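Local coordinates for protein purine phosphoribosyltransferase (Pyrococcus horikoshii, PDB 1VDM) that probably transfers a phosphoribosyl group between phosphoribosyl pyrophosphate and purine bases, as a type I phosphoribosyltransferase, at residues D57-K62 against V72-I77; M121-S126 against R135-I140. One frame throughout, in Å; residues are numbered along the deposited sequence.

Contact 1: D57-K62 against V72-I77; sequences DVKFYK and VITIPI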
# COMPACT_ATOMS: atom_id res chain seq x y z
N ASP G 57 1.82 -42.25 -1.69
CA ASP G 57 2.84 -42.32 -0.64
C ASP G 57 3.17 -43.78 -0.38
O ASP G 57 2.31 -44.58 -0.01
CB ASP G 57 2.33 -41.67 0.66
CG ASP G 57 3.47 -41.30 1.62
OD1 ASP G 57 3.19 -40.64 2.65
OD2 ASP G 57 4.64 -41.65 1.34
N VAL G 58 4.43 -44.14 -0.61
CA VAL G 58 4.89 -45.50 -0.40
C VAL G 58 5.86 -45.51 0.78
O VAL G 58 6.77 -44.69 0.85
CB VAL G 58 5.60 -46.05 -1.65
CG1 VAL G 58 6.03 -47.49 -1.41
CG2 VAL G 58 4.66 -45.98 -2.85
N LYS G 59 5.65 -46.44 1.70
CA LYS G 59 6.52 -46.53 2.86
C LYS G 59 7.06 -47.95 3.06
O LYS G 59 6.47 -48.93 2.62
CB LYS G 59 5.72 -46.10 4.09
CG LYS G 59 6.33 -44.88 4.78
CD LYS G 59 5.26 -44.00 5.45
CE LYS G 59 5.07 -42.66 4.73
NZ LYS G 59 3.68 -42.22 4.88
N PHE G 60 8.21 -48.06 3.71
CA PHE G 60 8.80 -49.38 3.90
C PHE G 60 9.05 -49.73 5.38
O PHE G 60 9.55 -48.93 6.16
CB PHE G 60 10.13 -49.42 3.13
CG PHE G 60 9.86 -49.43 1.65
CD1 PHE G 60 9.85 -48.23 0.96
CD2 PHE G 60 9.67 -50.63 0.99
CE1 PHE G 60 9.63 -48.23 -0.41
CE2 PHE G 60 9.46 -50.62 -0.39
CZ PHE G 60 9.44 -49.42 -1.09
N TYR G 61 8.62 -50.96 5.75
CA TYR G 61 8.91 -51.51 7.07
C TYR G 61 9.69 -52.83 6.95
O TYR G 61 9.79 -53.44 5.90
CB TYR G 61 7.58 -51.73 7.79
CG TYR G 61 6.77 -50.48 7.76
CD1 TYR G 61 5.44 -50.52 7.36
CD2 TYR G 61 7.33 -49.26 8.16
CE1 TYR G 61 4.66 -49.37 7.39
CE2 TYR G 61 6.55 -48.11 8.18
CZ TYR G 61 5.23 -48.16 7.80
OH TYR G 61 4.44 -47.03 7.86
N LYS G 62 10.28 -53.24 8.09
CA LYS G 62 11.16 -54.40 8.06
C LYS G 62 10.37 -55.71 7.88
O LYS G 62 10.85 -56.68 7.30
CB LYS G 62 11.96 -54.44 9.36
CG LYS G 62 13.19 -53.53 9.30
CD LYS G 62 14.48 -54.32 9.12
CE LYS G 62 14.95 -54.99 10.41
NZ LYS G 62 15.82 -56.12 10.09
N VAL G 72 4.22 -50.50 2.13
CA VAL G 72 2.89 -50.18 2.65
C VAL G 72 2.47 -48.82 2.09
O VAL G 72 3.07 -47.80 2.40
CB VAL G 72 2.89 -50.08 4.19
CG1 VAL G 72 1.56 -49.50 4.68
CG2 VAL G 72 3.12 -51.46 4.80
N ILE G 73 1.44 -48.83 1.25
CA ILE G 73 0.96 -47.61 0.62
C ILE G 73 0.13 -46.73 1.56
O ILE G 73 -1.06 -46.99 1.78
CB ILE G 73 0.13 -47.93 -0.64
CG1 ILE G 73 1.03 -48.66 -1.64
CG2 ILE G 73 -0.43 -46.66 -1.25
CD1 ILE G 73 0.39 -48.92 -2.99
N THR G 74 0.78 -45.70 2.10
CA THR G 74 0.16 -44.74 3.03
C THR G 74 -0.98 -43.98 2.37
O THR G 74 -2.11 -43.98 2.87
CB THR G 74 1.21 -43.71 3.52
OG1 THR G 74 2.50 -44.32 3.59
CG2 THR G 74 0.82 -43.18 4.91
N ILE G 75 -0.67 -43.31 1.26
CA ILE G 75 -1.66 -42.53 0.52
C ILE G 75 -1.80 -43.14 -0.88
O ILE G 75 -0.87 -43.07 -1.69
CB ILE G 75 -1.23 -41.07 0.38
CG1 ILE G 75 -1.00 -40.46 1.76
CG2 ILE G 75 -2.29 -40.29 -0.39
CD1 ILE G 75 -0.49 -39.04 1.72
N PRO G 76 -2.96 -43.73 -1.17
CA PRO G 76 -3.21 -44.35 -2.47
C PRO G 76 -3.71 -43.38 -3.54
O PRO G 76 -4.04 -42.23 -3.25
CB PRO G 76 -4.27 -45.38 -2.15
CG PRO G 76 -5.12 -44.64 -1.17
CD PRO G 76 -4.09 -43.98 -0.26
N ILE G 77 -3.75 -43.86 -4.77
CA ILE G 77 -4.26 -43.08 -5.88
C ILE G 77 -5.43 -43.90 -6.40
O ILE G 77 -5.40 -45.13 -6.34
CB ILE G 77 -3.20 -42.88 -7.00
CG1 ILE G 77 -2.64 -44.23 -7.45
CG2 ILE G 77 -2.09 -41.98 -6.50
CD1 ILE G 77 -1.62 -44.12 -8.55
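The ammonium of K59 is held between two oxygens: its NZ donates to T74 OG1 at 2.7 Å across the strands, and forms a salt bridge with D57 OD1 at 2.8 Å two residues back on its own strand. It meets the carboxylate from above, about 60° out of the plane. To get there the lysine chain bends at chi2, chi3 and chi4; NZ also crowds the methyl of T74, so the exact placing of the lysine end is uncertain. The T74 side chain runs alongside that of D57. R35 lies close to both D57 and K59, at most a long, weak ion pair with D57. Strands 53-61 and 70-73 form an antiparallel hairpin at the edge of the sheet; in type I phosphoribosyltransferases the loop at its tip is typically mobile and closes over the active site. K59 and V72 make a hydrogen-bonded pair, with V72 N to K59 O at 2.8 Å and nearly straight (170°). Further along, T74 and I75 both face D57 in a classic beta bulge: D57 N donates to I75 O in the carbonyl plane at 2.8 Å. Toward the loop, the side chains of Y61 and V72 cross at about a right angle, with Y61 CD1 3.6 Å from V72 CG2.

Contact 2: M121-S126 against R135-I140; sequences MKPWTS and RTEKWI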
# COMPACT_ATOMS: atom_id res chain seq x y z
N MET G 121 19.17 -38.61 -10.22
CA MET G 121 19.21 -40.06 -10.16
C MET G 121 20.60 -40.51 -9.75
O MET G 121 21.58 -39.78 -9.94
CB MET G 121 18.88 -40.69 -11.52
CG MET G 121 20.02 -40.61 -12.54
SD MET G 121 20.49 -42.23 -13.23
CE MET G 121 22.26 -42.00 -13.39
N LYS G 122 20.67 -41.70 -9.18
CA LYS G 122 21.95 -42.26 -8.77
C LYS G 122 22.26 -43.44 -9.69
O LYS G 122 21.38 -44.25 -10.00
CB LYS G 122 21.87 -42.67 -7.29
CG LYS G 122 21.84 -41.44 -6.39
CD LYS G 122 21.46 -41.76 -4.97
CE LYS G 122 21.70 -40.57 -4.06
NZ LYS G 122 21.42 -40.89 -2.64
N PRO G 123 23.51 -43.54 -10.17
CA PRO G 123 24.04 -44.56 -11.07
C PRO G 123 23.51 -45.99 -10.97
O PRO G 123 23.29 -46.65 -11.99
CB PRO G 123 25.55 -44.49 -10.82
CG PRO G 123 25.76 -43.05 -10.54
CD PRO G 123 24.61 -42.72 -9.62
N TRP G 124 23.30 -46.47 -9.76
CA TRP G 124 22.86 -47.84 -9.56
C TRP G 124 21.37 -48.12 -9.60
O TRP G 124 20.97 -49.28 -9.68
CB TRP G 124 23.38 -48.34 -8.22
CG TRP G 124 23.11 -47.41 -7.10
CD1 TRP G 124 21.93 -47.22 -6.46
CD2 TRP G 124 24.04 -46.49 -6.52
NE1 TRP G 124 22.06 -46.24 -5.51
CE2 TRP G 124 23.35 -45.77 -5.52
CE3 TRP G 124 25.40 -46.20 -6.73
CZ2 TRP G 124 23.96 -44.79 -4.74
CZ3 TRP G 124 26.01 -45.21 -5.96
CH2 TRP G 124 25.29 -44.52 -4.97
N THR G 125 20.55 -47.07 -9.55
CA THR G 125 19.10 -47.23 -9.56
C THR G 125 18.60 -48.30 -10.53
O THR G 125 19.19 -48.52 -11.60
CB THR G 125 18.42 -45.90 -9.93
OG1 THR G 125 17.00 -46.06 -9.85
CG2 THR G 125 18.78 -45.51 -11.35
N SER G 126 17.52 -48.98 -10.16
CA SER G 126 16.94 -50.01 -11.01
C SER G 126 15.86 -49.39 -11.90
O SER G 126 15.22 -50.08 -12.69
CB SER G 126 16.32 -51.11 -10.16
OG SER G 126 15.16 -50.65 -9.48
N ARG G 135 22.96 -36.00 -11.59
CA ARG G 135 23.49 -37.33 -11.40
C ARG G 135 24.60 -37.28 -10.37
O ARG G 135 25.53 -36.48 -10.45
CB ARG G 135 24.04 -37.82 -12.74
CG ARG G 135 24.61 -39.23 -12.66
CD ARG G 135 25.55 -39.55 -13.83
NE ARG G 135 25.27 -40.89 -14.36
CZ ARG G 135 26.25 -41.81 -14.27
NH1 ARG G 135 27.40 -41.49 -13.70
NH2 ARG G 135 26.05 -43.04 -14.75
N THR G 136 24.44 -38.11 -9.35
CA THR G 136 25.39 -38.12 -8.24
C THR G 136 25.34 -39.43 -7.46
O THR G 136 24.37 -40.18 -7.55
CB THR G 136 25.11 -36.96 -7.25
OG1 THR G 136 26.14 -36.91 -6.25
CG2 THR G 136 23.76 -37.15 -6.56
N GLU G 137 26.39 -39.70 -6.69
CA GLU G 137 26.43 -40.90 -5.87
C GLU G 137 26.28 -40.51 -4.40
O GLU G 137 26.01 -41.35 -3.54
CB GLU G 137 27.75 -41.64 -6.08
CG GLU G 137 27.91 -42.24 -7.49
CD GLU G 137 29.23 -43.00 -7.67
OE1 GLU G 137 29.47 -43.53 -8.78
OE2 GLU G 137 30.01 -43.08 -6.69
N LYS G 138 26.44 -39.22 -4.12
CA LYS G 138 26.32 -38.70 -2.77
C LYS G 138 24.88 -38.62 -2.31
O LYS G 138 23.95 -38.81 -3.10
CB LYS G 138 26.94 -37.31 -2.67
CG LYS G 138 28.41 -37.24 -2.99
CD LYS G 138 28.95 -35.87 -2.62
CE LYS G 138 30.41 -35.72 -2.99
NZ LYS G 138 30.89 -34.34 -2.70
N TRP G 139 24.69 -38.37 -1.02
CA TRP G 139 23.34 -38.21 -0.49
C TRP G 139 22.95 -36.76 -0.78
O TRP G 139 23.73 -35.83 -0.54
CB TRP G 139 23.29 -38.50 1.01
CG TRP G 139 21.95 -38.22 1.62
CD1 TRP G 139 21.54 -37.06 2.21
CD2 TRP G 139 20.82 -39.11 1.66
NE1 TRP G 139 20.23 -37.17 2.62
CE2 TRP G 139 19.76 -38.41 2.29
CE3 TRP G 139 20.60 -40.42 1.22
CZ2 TRP G 139 18.50 -38.99 2.50
CZ3 TRP G 139 19.34 -40.99 1.43
CH2 TRP G 139 18.31 -40.27 2.06
N ILE G 140 21.74 -36.58 -1.31
CA ILE G 140 21.26 -35.24 -1.64
C ILE G 140 20.34 -34.63 -0.60
O ILE G 140 19.31 -35.22 -0.24
CB ILE G 140 20.50 -35.22 -2.98
CG1 ILE G 140 21.31 -35.93 -4.06
CG2 ILE G 140 20.25 -33.78 -3.41
CD1 ILE G 140 20.54 -36.14 -5.33
O HOH W 1 24.01 -41.91 -1.42
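M121 and R135 run side by side because the methionine's CG sits between its backbone N and carbonyl carbon (chi1 76°) and the chain then bends at chi2 and chi3, bringing CE to 3.4 Å from R135 NE. P123 CG lies over one face of the same guanidinium. K122 takes the other course: CG is anti to the carbonyl carbon and the rest is fully extended, reaching past T136 O to the backbone of K138 and W139. One face of the W124 ring rests on K122 CB, while E137 O approaches the ring's edge, 3.6 Å from CH2. In the type I turn K122-T125, W124 sits so that its ring packs on E137, whose CG also meets P123. Backbone pairing is slight: M121 and R135 form a parallel bridge, followed by one weak bond from T136 N to M121 O. As in relatives, these segments probably form part of the hood over the purine site. D94 accepts from W124 NE1 and forms a salt bridge with K122 NZ, which also binds a water at 3.0 Å that donates to E137 O. Paired with a carboxylate and linked through water to a main-chain carbonyl, the ammonium is held in a fixed position.

Overall arrangement
Contacts 1 and 2 follow one another along the chain and do not touch: their centres are 22 Å apart and their nearest atoms about 10 Å. Contact 1 belongs to the edge hairpin of the central sheet, contact 2 to the small outlying strands beyond it. Both meet the region from strand 85-90 to the start of helix 97-107, which matches the phosphoribosyl pyrophosphate motif of the family. V58, F60 and I73 of contact 1 pack on that helix; contact 2 meets the stretch before it through D94. By analogy with relatives, the loop between the strands of contact 1, often mobile there, and the hood-like region of contact 2 probably flank the active site.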